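Long-range contacts in DNA protection during starvation protein (Halobacterium salinarum, PDB 1TJO), which probably protects DNA from oxidative damage by oxidising ferrous iron with hydrogen peroxide and storing the ferric mineral inside a hollow shell of twelve subunits: residues A[30-39]-A[82-93]; A[116-126]-A[164-172]. One frame throughout, in Å; residues are numbered along the deposited sequence.

Contact 1 (A[30-39]-A[82-93]). With FE (Fe (III) ion), chain F; MG (magnesium ion), chain Q.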
loop_
_atom_site.group_PDB
_atom_site.type_symbol
_atom_site.label_atom_id
_atom_site.label_comp_id
_atom_site.label_asym_id
_atom_site.label_seq_id
_atom_site.Cartn_x
_atom_site.Cartn_y
_atom_site.Cartn_z
ATOM N N CYS A 30 -40.793 5.430 -4.318
ATOM C CA CYS A 30 -39.346 5.568 -4.330
ATOM C C CYS A 30 -38.765 5.072 -5.651
ATOM O O CYS A 30 -37.915 5.708 -6.199
ATOM C CB CYS A 30 -38.727 4.826 -3.157
ATOM S SG CYS A 30 -38.829 5.771 -1.586
ATOM N N VAL A 31 -39.207 3.919 -6.154
ATOM C CA VAL A 31 -38.646 3.354 -7.373
ATOM C C VAL A 31 -38.917 4.246 -8.562
ATOM O O VAL A 31 -38.076 4.421 -9.397
ATOM C CB VAL A 31 -39.155 1.934 -7.613
ATOM C CG1 VAL A 31 -38.953 1.478 -9.060
ATOM C CG2 VAL A 31 -38.525 1.002 -6.649
ATOM N N ASP A 32 -40.112 4.822 -8.644
ATOM C CA ASP A 32 -40.433 5.748 -9.726
ATOM C C ASP A 32 -39.424 6.880 -9.790
ATOM O O ASP A 32 -38.928 7.252 -10.889
ATOM C CB ASP A 32 -41.848 6.328 -9.552
ATOM C CG ASP A 32 -42.959 5.295 -9.777
ATOM O OD1 ASP A 32 -42.676 4.140 -10.191
ATOM O OD2 ASP A 32 -44.162 5.585 -9.565
ATOM N N ALA A 33 -39.045 7.361 -8.613
ATOM C CA ALA A 33 -38.109 8.472 -8.519
ATOM C C ALA A 33 -36.694 8.022 -8.868
ATOM O O ALA A 33 -36.030 8.656 -9.680
ATOM C CB ALA A 33 -38.137 9.047 -7.163
ATOM N N LEU A 34 -36.247 6.927 -8.262
ATOM C CA LEU A 34 -34.896 6.443 -8.475
ATOM C C LEU A 34 -34.663 6.061 -9.960
ATOM O O LEU A 34 -33.594 6.318 -10.508
ATOM C CB LEU A 34 -34.620 5.243 -7.571
ATOM C CG LEU A 34 -34.588 5.536 -6.059
ATOM C CD1 LEU A 34 -34.618 4.262 -5.306
ATOM C CD2 LEU A 34 -33.361 6.319 -5.717
ATOM N N ASN A 35 -35.618 5.404 -10.588
ATOM C CA ASN A 35 -35.466 4.990 -11.997
ATOM C C ASN A 35 -35.351 6.187 -12.926
ATOM O O ASN A 35 -34.588 6.191 -13.917
ATOM C CB ASN A 35 -36.624 4.070 -12.436
ATOM C CG ASN A 35 -36.164 2.650 -12.712
ATOM O OD1 ASN A 35 -34.946 2.408 -12.852
ATOM N ND2 ASN A 35 -37.106 1.714 -12.798
ATOM N N ALA A 36 -36.106 7.237 -12.602
ATOM C CA ALA A 36 -36.044 8.449 -13.409
ATOM C C ALA A 36 -34.645 9.077 -13.286
ATOM O O ALA A 36 -34.045 9.504 -14.296
ATOM C CB ALA A 36 -37.147 9.412 -12.944
ATOM N N ASP A 37 -34.128 9.097 -12.057
ATOM C CA ASP A 37 -32.769 9.567 -11.754
ATOM C C ASP A 37 -31.745 8.725 -12.458
ATOM O O ASP A 37 -30.842 9.243 -13.056
ATOM C CB ASP A 37 -32.460 9.558 -10.268
ATOM C CG ASP A 37 -33.177 10.634 -9.517
ATOM O OD1 ASP A 37 -33.640 11.611 -10.181
ATOM O OD2 ASP A 37 -33.333 10.559 -8.260
ATOM N N LEU A 38 -31.895 7.417 -12.392
ATOM C CA LEU A 38 -30.961 6.517 -13.042
ATOM C C LEU A 38 -30.804 6.811 -14.517
ATOM O O LEU A 38 -29.735 6.787 -15.052
ATOM C CB LEU A 38 -31.447 5.085 -12.835
ATOM C CG LEU A 38 -30.724 3.980 -13.628
ATOM C CD1 LEU A 38 -29.271 3.919 -13.274
ATOM C CD2 LEU A 38 -31.357 2.644 -13.300
ATOM N N ALA A 39 -31.912 7.022 -15.193
ATOM C CA ALA A 39 -31.890 7.275 -16.642
ATOM C C ALA A 39 -31.113 8.555 -16.919
ATOM O O ALA A 39 -30.229 8.627 -17.803
ATOM C CB ALA A 39 -33.297 7.352 -17.161
ATOM N N ALA A 82 -29.556 2.085 -9.277
ATOM C CA ALA A 82 -30.078 0.844 -9.858
ATOM C C ALA A 82 -30.152 -0.258 -8.823
ATOM O O ALA A 82 -31.138 -1.017 -8.790
ATOM C CB ALA A 82 -29.203 0.400 -11.015
ATOM N N GLU A 83 -29.106 -0.395 -7.987
ATOM C CA GLU A 83 -29.161 -1.437 -6.962
ATOM C C GLU A 83 -30.274 -1.171 -5.926
ATOM O O GLU A 83 -30.881 -2.119 -5.442
ATOM C CB GLU A 83 -27.802 -1.615 -6.313
ATOM C CG GLU A 83 -26.842 -2.134 -7.399
ATOM C CD GLU A 83 -25.465 -2.520 -6.918
ATOM O OE1 GLU A 83 -24.613 -2.972 -7.744
ATOM O OE2 GLU A 83 -25.246 -2.396 -5.712
ATOM N N ARG A 84 -30.533 0.095 -5.639
ATOM C CA ARG A 84 -31.633 0.450 -4.717
ATOM C C ARG A 84 -32.997 0.165 -5.333
ATOM O O ARG A 84 -33.884 -0.356 -4.654
ATOM C CB ARG A 84 -31.499 1.895 -4.234
ATOM C CG ARG A 84 -32.372 2.227 -3.053
ATOM C CD ARG A 84 -32.011 1.413 -1.809
ATOM N NE ARG A 84 -32.884 1.769 -0.712
ATOM C CZ ARG A 84 -32.957 1.087 0.431
ATOM N NH1 ARG A 84 -32.145 0.041 0.647
ATOM N NH2 ARG A 84 -33.842 1.471 1.364
ATOM N N VAL A 85 -33.188 0.478 -6.616
ATOM C CA VAL A 85 -34.415 0.079 -7.306
ATOM C C VAL A 85 -34.647 -1.407 -7.167
ATOM O O VAL A 85 -35.733 -1.823 -6.792
ATOM C CB VAL A 85 -34.363 0.401 -8.781
ATOM C CG1 VAL A 85 -35.513 -0.228 -9.589
ATOM C CG2 VAL A 85 -34.420 1.939 -8.939
ATOM N N GLN A 86 -33.613 -2.184 -7.437
ATOM C CA GLN A 86 -33.722 -3.630 -7.331
ATOM C C GLN A 86 -33.990 -4.108 -5.888
ATOM O O GLN A 86 -34.859 -4.949 -5.694
ATOM C CB GLN A 86 -32.478 -4.274 -7.917
ATOM C CG GLN A 86 -32.725 -5.585 -8.541
ATOM C CD GLN A 86 -32.768 -6.608 -7.495
ATOM O OE1 GLN A 86 -33.494 -7.606 -7.570
ATOM N NE2 GLN A 86 -32.030 -6.356 -6.461
ATOM N N ALA A 87 -33.351 -3.488 -4.902
ATOM C CA ALA A 87 -33.538 -3.843 -3.504
ATOM C C ALA A 87 -34.955 -3.598 -3.049
ATOM O O ALA A 87 -35.457 -4.350 -2.206
ATOM C CB ALA A 87 -32.583 -3.142 -2.600
ATOM N N LEU A 88 -35.589 -2.577 -3.621
ATOM C CA LEU A 88 -36.965 -2.229 -3.288
ATOM C C LEU A 88 -37.986 -3.007 -4.126
ATOM O O LEU A 88 -39.183 -2.740 -4.044
ATOM C CB LEU A 88 -37.173 -0.742 -3.433
ATOM C CG LEU A 88 -36.408 0.150 -2.450
ATOM C CD1 LEU A 88 -36.655 1.554 -2.776
ATOM C CD2 LEU A 88 -36.770 -0.128 -1.015
ATOM N N GLY A 89 -37.507 -3.960 -4.921
ATOM C CA GLY A 89 -38.362 -4.875 -5.663
ATOM C C GLY A 89 -38.820 -4.384 -7.030
ATOM O O GLY A 89 -39.805 -4.880 -7.566
ATOM N N GLY A 90 -38.137 -3.375 -7.568
ATOM C CA GLY A 90 -38.368 -2.889 -8.887
ATOM C C GLY A 90 -37.377 -3.400 -9.915
ATOM O O GLY A 90 -36.429 -4.151 -9.577
ATOM N N VAL A 91 -37.562 -2.946 -11.152
ATOM C CA VAL A 91 -36.687 -3.288 -12.257
ATOM C C VAL A 91 -35.954 -2.058 -12.783
ATOM O O VAL A 91 -36.535 -1.172 -13.376
ATOM C CB VAL A 91 -37.520 -3.934 -13.415
ATOM C CG1 VAL A 91 -36.658 -4.256 -14.592
ATOM C CG2 VAL A 91 -38.201 -5.171 -12.939
ATOM N N PRO A 92 -34.658 -1.959 -12.543
ATOM C CA PRO A 92 -33.939 -0.771 -12.979
ATOM C C PRO A 92 -33.866 -0.674 -14.487
ATOM O O PRO A 92 -33.673 -1.676 -15.186
ATOM C CB PRO A 92 -32.571 -0.940 -12.375
ATOM C CG PRO A 92 -32.449 -2.382 -12.097
ATOM C CD PRO A 92 -33.797 -2.928 -11.850
ATOM N N HIS A 93 -33.988 0.527 -15.026
ATOM C CA HIS A 93 -33.877 0.678 -16.489
ATOM C C HIS A 93 -32.479 0.201 -16.878
ATOM O O HIS A 93 -31.524 0.532 -16.158
ATOM C CB HIS A 93 -34.045 2.122 -16.930
ATOM C CG HIS A 93 -35.369 2.737 -16.592
ATOM N ND1 HIS A 93 -36.586 2.103 -16.777
ATOM C CD2 HIS A 93 -35.655 3.943 -16.046
ATOM C CE1 HIS A 93 -37.560 2.913 -16.386
ATOM N NE2 HIS A 93 -37.021 4.032 -15.931
HETATM FE FE FE F . -22.891 -2.606 -8.464
HETATM MG MG MG Q . -34.495 -8.973 -5.849
HETATM O O HOH W 1 -34.478 -7.484 -4.353
HETATM O O HOH W 2 -20.938 -2.123 -9.450
HETATM O O HOH W 3 -21.869 -3.204 -6.923
HETATM O O HOH W 4 -36.418 -8.738 -6.767
HETATM O O HOH W 5 -35.397 -10.238 -4.449
#
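Asn35 reaches from its helix to the chain leaving helix 60-87, and its amide grips that backbone twice. ND2 donates to Val91 O at 3.0 Å, almost straight (174°) and in the amide plane; OD1 accepts His93 N, also at 3.0 Å, the donor lying above the carbonyl plane. The amide stacks on one face of the His93 ring, CG 3.5 Å above it and toward the rim, the planes 14° apart. Were Asn35 an alanine, Val91 O and His93 N would probably lose these mates and the ring its stacking partner. The two hydrogen bonds tie the exit of the second helix of the ferritin-type four-helix bundle to the first, nearly antiparallel helix, after a Schellman motif at Gly89 has ended the second. Packing is tight at the Val85 end: Leu34 CB meets Val85 CG2 at 3.6 Å, while Val31, its CG1 anti to the backbone N (chi1 162°), turns that methyl onto Val85 CG1. At Gly90 a CB would clash with Val31 CG1. Looser is the partly exposed His93 end, where Ala39 CB stays 4.3 Å from His93 CD2. Glu83, outside this packing, binds iron through OE1 with Asp79 and His52 of a neighbouring subunit.

Contact 2 (A[116-126]-A[164-172]). With MG (magnesium ion), chain H.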
loop_
_atom_site.group_PDB
_atom_site.type_symbol
_atom_site.label_atom_id
_atom_site.label_comp_id
_atom_site.label_asym_id
_atom_site.label_seq_id
_atom_site.Cartn_x
_atom_site.Cartn_y
_atom_site.Cartn_z
ATOM N N ARG A 116 -16.301 24.760 -24.494
ATOM C CA ARG A 116 -17.185 25.612 -23.750
ATOM C C ARG A 116 -18.651 25.152 -23.968
ATOM O O ARG A 116 -19.429 25.073 -23.008
ATOM C CB ARG A 116 -16.967 27.070 -24.138
ATOM C CG ARG A 116 -15.710 27.700 -23.638
ATOM C CD ARG A 116 -15.724 29.231 -23.704
ATOM N NE ARG A 116 -16.681 29.770 -22.752
ATOM C CZ ARG A 116 -16.443 29.972 -21.461
ATOM N NH1 ARG A 116 -15.264 29.745 -20.895
ATOM N NH2 ARG A 116 -17.431 30.395 -20.702
ATOM N N THR A 117 -18.999 24.811 -25.208
ATOM C CA THR A 117 -20.340 24.360 -25.507
ATOM C C THR A 117 -20.621 23.058 -24.801
ATOM O O THR A 117 -21.702 22.870 -24.202
ATOM C CB THR A 117 -20.483 24.221 -27.005
ATOM O OG1 THR A 117 -20.450 25.525 -27.587
ATOM C CG2 THR A 117 -21.840 23.623 -27.404
ATOM N N SER A 118 -19.658 22.144 -24.897
ATOM C CA SER A 118 -19.760 20.838 -24.313
ATOM C C SER A 118 -19.980 20.928 -22.810
ATOM O O SER A 118 -20.916 20.350 -22.294
ATOM C CB SER A 118 -18.526 19.969 -24.645
ATOM O OG SER A 118 -18.379 19.846 -26.061
ATOM N N LEU A 119 -19.140 21.673 -22.100
ATOM C CA LEU A 119 -19.320 21.815 -20.684
ATOM C C LEU A 119 -20.629 22.499 -20.307
ATOM O O LEU A 119 -21.228 22.099 -19.327
ATOM C CB LEU A 119 -18.152 22.550 -20.056
ATOM C CG LEU A 119 -16.952 21.795 -19.485
ATOM C CD1 LEU A 119 -16.728 20.350 -19.869
ATOM C CD2 LEU A 119 -15.720 22.667 -19.445
ATOM N N ALA A 120 -21.075 23.491 -21.084
ATOM C CA ALA A 120 -22.331 24.147 -20.762
ATOM C C ALA A 120 -23.500 23.162 -20.898
ATOM O O ALA A 120 -24.446 23.169 -20.100
ATOM C CB ALA A 120 -22.537 25.310 -21.650
ATOM N N ASN A 121 -23.438 22.289 -21.894
ATOM C CA ASN A 121 -24.459 21.255 -22.053
ATOM C C ASN A 121 -24.455 20.275 -20.852
ATOM O O ASN A 121 -25.538 19.845 -20.348
ATOM C CB ASN A 121 -24.243 20.484 -23.364
ATOM C CG ASN A 121 -24.605 21.269 -24.584
ATOM O OD1 ASN A 121 -25.398 22.194 -24.510
ATOM N ND2 ASN A 121 -24.083 20.878 -25.740
ATOM N N ASP A 122 -23.258 19.966 -20.355
ATOM C CA ASP A 122 -23.143 19.077 -19.198
ATOM C C ASP A 122 -23.693 19.734 -17.955
ATOM O O ASP A 122 -24.348 19.091 -17.154
ATOM C CB ASP A 122 -21.682 18.658 -18.941
ATOM C CG ASP A 122 -21.132 17.821 -20.051
ATOM O OD1 ASP A 122 -21.962 17.216 -20.803
ATOM O OD2 ASP A 122 -19.882 17.714 -20.244
ATOM N N MET A 123 -23.371 20.999 -17.784
ATOM C CA MET A 123 -23.807 21.795 -16.644
ATOM C C MET A 123 -25.332 21.777 -16.532
ATOM O O MET A 123 -25.853 21.648 -15.448
ATOM C CB MET A 123 -23.299 23.238 -16.745
ATOM C CG MET A 123 -23.163 23.846 -15.363
ATOM S SD MET A 123 -22.450 25.519 -15.366
ATOM C CE MET A 123 -23.591 26.279 -16.184
ATOM N N ALA A 124 -26.014 21.820 -17.656
ATOM C CA ALA A 124 -27.484 21.805 -17.684
ATOM C C ALA A 124 -28.030 20.453 -17.233
ATOM O O ALA A 124 -29.057 20.375 -16.531
ATOM C CB ALA A 124 -28.019 22.149 -19.062
ATOM N N ILE A 125 -27.368 19.390 -17.644
ATOM C CA ILE A 125 -27.735 18.064 -17.174
ATOM C C ILE A 125 -27.562 17.964 -15.659
ATOM O O ILE A 125 -28.451 17.488 -14.980
ATOM C CB ILE A 125 -26.939 16.973 -17.901
ATOM C CG1 ILE A 125 -27.254 16.957 -19.402
ATOM C CG2 ILE A 125 -27.273 15.667 -17.290
ATOM C CD1 ILE A 125 -26.384 16.046 -20.194
ATOM N N TYR A 126 -26.406 18.380 -15.135
ATOM C CA TYR A 126 -26.167 18.322 -13.693
ATOM C C TYR A 126 -27.224 19.035 -12.924
ATOM O O TYR A 126 -27.750 18.523 -11.933
ATOM C CB TYR A 126 -24.813 18.941 -13.311
ATOM C CG TYR A 126 -23.649 17.972 -13.398
ATOM C CD1 TYR A 126 -22.738 18.073 -14.424
ATOM C CD2 TYR A 126 -23.415 17.020 -12.390
ATOM C CE1 TYR A 126 -21.660 17.218 -14.504
ATOM C CE2 TYR A 126 -22.330 16.157 -12.457
ATOM C CZ TYR A 126 -21.457 16.270 -13.517
ATOM O OH TYR A 126 -20.351 15.469 -13.627
ATOM N N HIS A 164 -20.232 22.112 -9.789
ATOM C CA HIS A 164 -19.504 23.310 -9.354
ATOM C C HIS A 164 -18.163 23.449 -10.096
ATOM O O HIS A 164 -17.806 24.567 -10.481
ATOM C CB HIS A 164 -19.311 23.284 -7.836
ATOM C CG HIS A 164 -18.314 24.263 -7.350
ATOM N ND1 HIS A 164 -17.049 23.894 -6.951
ATOM C CD2 HIS A 164 -18.368 25.609 -7.263
ATOM C CE1 HIS A 164 -16.378 24.978 -6.602
ATOM N NE2 HIS A 164 -17.152 26.031 -6.788
ATOM N N HIS A 165 -17.430 22.358 -10.309
ATOM C CA HIS A 165 -16.171 22.414 -11.033
ATOM C C HIS A 165 -16.421 22.915 -12.444
ATOM O O HIS A 165 -15.690 23.741 -12.966
ATOM C CB HIS A 165 -15.514 21.034 -11.107
ATOM C CG HIS A 165 -14.756 20.674 -9.891
ATOM N ND1 HIS A 165 -13.410 20.366 -9.926
ATOM C CD2 HIS A 165 -15.156 20.492 -8.616
ATOM C CE1 HIS A 165 -13.014 20.044 -8.707
ATOM N NE2 HIS A 165 -14.053 20.107 -7.893
ATOM N N ILE A 166 -17.467 22.412 -13.070
ATOM C CA ILE A 166 -17.791 22.881 -14.433
ATOM C C ILE A 166 -18.109 24.354 -14.454
ATOM O O ILE A 166 -17.614 25.095 -15.347
ATOM C CB ILE A 166 -18.923 22.016 -15.080
ATOM C CG1 ILE A 166 -18.425 20.599 -15.337
ATOM C CG2 ILE A 166 -19.495 22.684 -16.362
ATOM C CD1 ILE A 166 -19.511 19.603 -15.658
ATOM N N GLU A 167 -18.892 24.810 -13.478
ATOM C CA GLU A 167 -19.169 26.223 -13.336
ATOM C C GLU A 167 -17.881 27.045 -13.263
ATOM O O GLU A 167 -17.745 28.048 -13.954
ATOM C CB GLU A 167 -20.052 26.500 -12.099
ATOM C CG GLU A 167 -20.511 27.946 -11.998
ATOM C CD GLU A 167 -21.791 28.146 -11.197
ATOM O OE1 GLU A 167 -21.725 27.988 -9.971
ATOM O OE2 GLU A 167 -22.833 28.526 -11.788
ATOM N N HIS A 168 -16.920 26.604 -12.442
ATOM C CA HIS A 168 -15.606 27.233 -12.421
ATOM C C HIS A 168 -14.796 27.223 -13.682
ATOM O O HIS A 168 -14.188 28.240 -13.999
ATOM C CB HIS A 168 -14.789 26.761 -11.259
ATOM C CG HIS A 168 -15.160 27.445 -9.981
ATOM N ND1 HIS A 168 -14.293 27.547 -8.906
ATOM C CD2 HIS A 168 -16.291 28.111 -9.630
ATOM C CE1 HIS A 168 -14.896 28.227 -7.940
ATOM N NE2 HIS A 168 -16.107 28.570 -8.352
ATOM N N TYR A 169 -14.819 26.114 -14.427
ATOM C CA TYR A 169 -14.063 26.055 -15.677
ATOM C C TYR A 169 -14.562 27.102 -16.689
ATOM O O TYR A 169 -13.769 27.592 -17.484
ATOM C CB TYR A 169 -14.228 24.719 -16.332
ATOM C CG TYR A 169 -13.254 23.648 -15.881
ATOM C CD1 TYR A 169 -11.879 23.837 -15.991
ATOM C CD2 TYR A 169 -13.724 22.472 -15.316
ATOM C CE1 TYR A 169 -10.995 22.830 -15.620
ATOM C CE2 TYR A 169 -12.838 21.495 -14.909
ATOM C CZ TYR A 169 -11.490 21.676 -15.072
ATOM O OH TYR A 169 -10.618 20.659 -14.712
ATOM N N LEU A 170 -15.867 27.398 -16.624
ATOM C CA LEU A 170 -16.553 28.341 -17.504
ATOM C C LEU A 170 -16.479 29.793 -17.088
ATOM O O LEU A 170 -16.892 30.685 -17.846
ATOM C CB LEU A 170 -18.025 27.955 -17.658
ATOM C CG LEU A 170 -18.231 26.641 -18.401
ATOM C CD1 LEU A 170 -19.669 26.156 -18.419
ATOM C CD2 LEU A 170 -17.661 26.687 -19.843
ATOM N N GLU A 171 -16.009 30.040 -15.887
ATOM C CA GLU A 171 -15.913 31.411 -15.376
ATOM C C GLU A 171 -14.950 32.276 -16.140
ATOM O O GLU A 171 -13.991 31.805 -16.715
ATOM C CB GLU A 171 -15.537 31.448 -13.910
ATOM C CG GLU A 171 -16.733 31.292 -13.006
ATOM C CD GLU A 171 -17.561 32.537 -12.884
ATOM O OE1 GLU A 171 -17.264 33.564 -13.543
ATOM O OE2 GLU A 171 -18.529 32.485 -12.092
ATOM N N ASP A 172 -15.217 33.586 -16.122
ATOM C CA ASP A 172 -14.454 34.516 -16.940
ATOM C C ASP A 172 -13.190 35.056 -16.284
ATOM O O ASP A 172 -13.034 36.243 -16.045
ATOM C CB ASP A 172 -15.332 35.694 -17.365
ATOM C CG ASP A 172 -15.856 36.518 -16.192
ATOM O OD1 ASP A 172 -15.763 36.144 -15.015
ATOM O OD2 ASP A 172 -16.369 37.645 -16.393
HETATM MG MG MG H . -17.394 30.739 -7.926
HETATM O O HOH W 6 -13.588 29.935 -18.623
HETATM O O HOH W 7 -18.490 30.827 -9.738
HETATM O O HOH W 8 -18.690 29.464 -7.330
HETATM O O HOH W 9 -18.287 32.391 -7.367
#
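Helices 115-142 and 146-169, the last two long helices of the ferritin-type bundle, run nearly antiparallel, their segment axes 9.7 Å apart at 148°. The contact centres on a knob-into-hole fit: Ile166 sits among Leu119, Asp122, Met123 and Tyr126. Its CG2, anti to the backbone N, packs on Met123 CB at 3.9 Å and on Leu119 CB, whereas CD1 at the end of the other branch comes to 3.4 Å from Tyr126 CE1, the two side chains crossing at about a right angle. A beta-branched residue suits such a hole because it fills it in two directions. With CG anti to the backbone N (chi1 -153°) and chi2 extended, Met123 carries SD to 3.9 Å from Glu167 CA. Toward the end of the second helix, Arg116 NH2 donates to Leu170 O at 2.9 Å, in the carbonyl plane and on a lone pair, with an N-H...O angle of 174°. Leu170 CD2 lies 3.7 Å over one face of the same guanidinium, so the flat group can use its edge for polar bonds and its face for packing. NH1 donates to Leu175 O of a neighbouring subunit and to water 6, which bonds Tyr169 O and Glu171 O. His168, outside this packing, binds magnesium through NE2 with Glu56 and Gln86, each from a different neighbouring subunit, among residues implicated in iron translocation, beside an antiparallel helix pair typical of the Dps four-helix bundle.

How the contacts relate
Contact 1 joins the first and second long helices of the bundle and contact 2 the last two, so each fastens one antiparallel pair. They lie on opposite sides of the chain's centre, 28 Å apart between centres, with nearest atoms about 8 Å apart, and do not touch. Metals and neighbouring subunits bring their parts together in the dodecamer. Glu83 of contact 1 shares iron with Asp79 and with His52 of a neighbouring subunit; within one chain, His52 lies about 8 Å from Asp122 of contact 2, between side chains. Gln86 of contact 1 binds a magnesium ion with His168 of another subunit, the counterpart of His168 in contact 2.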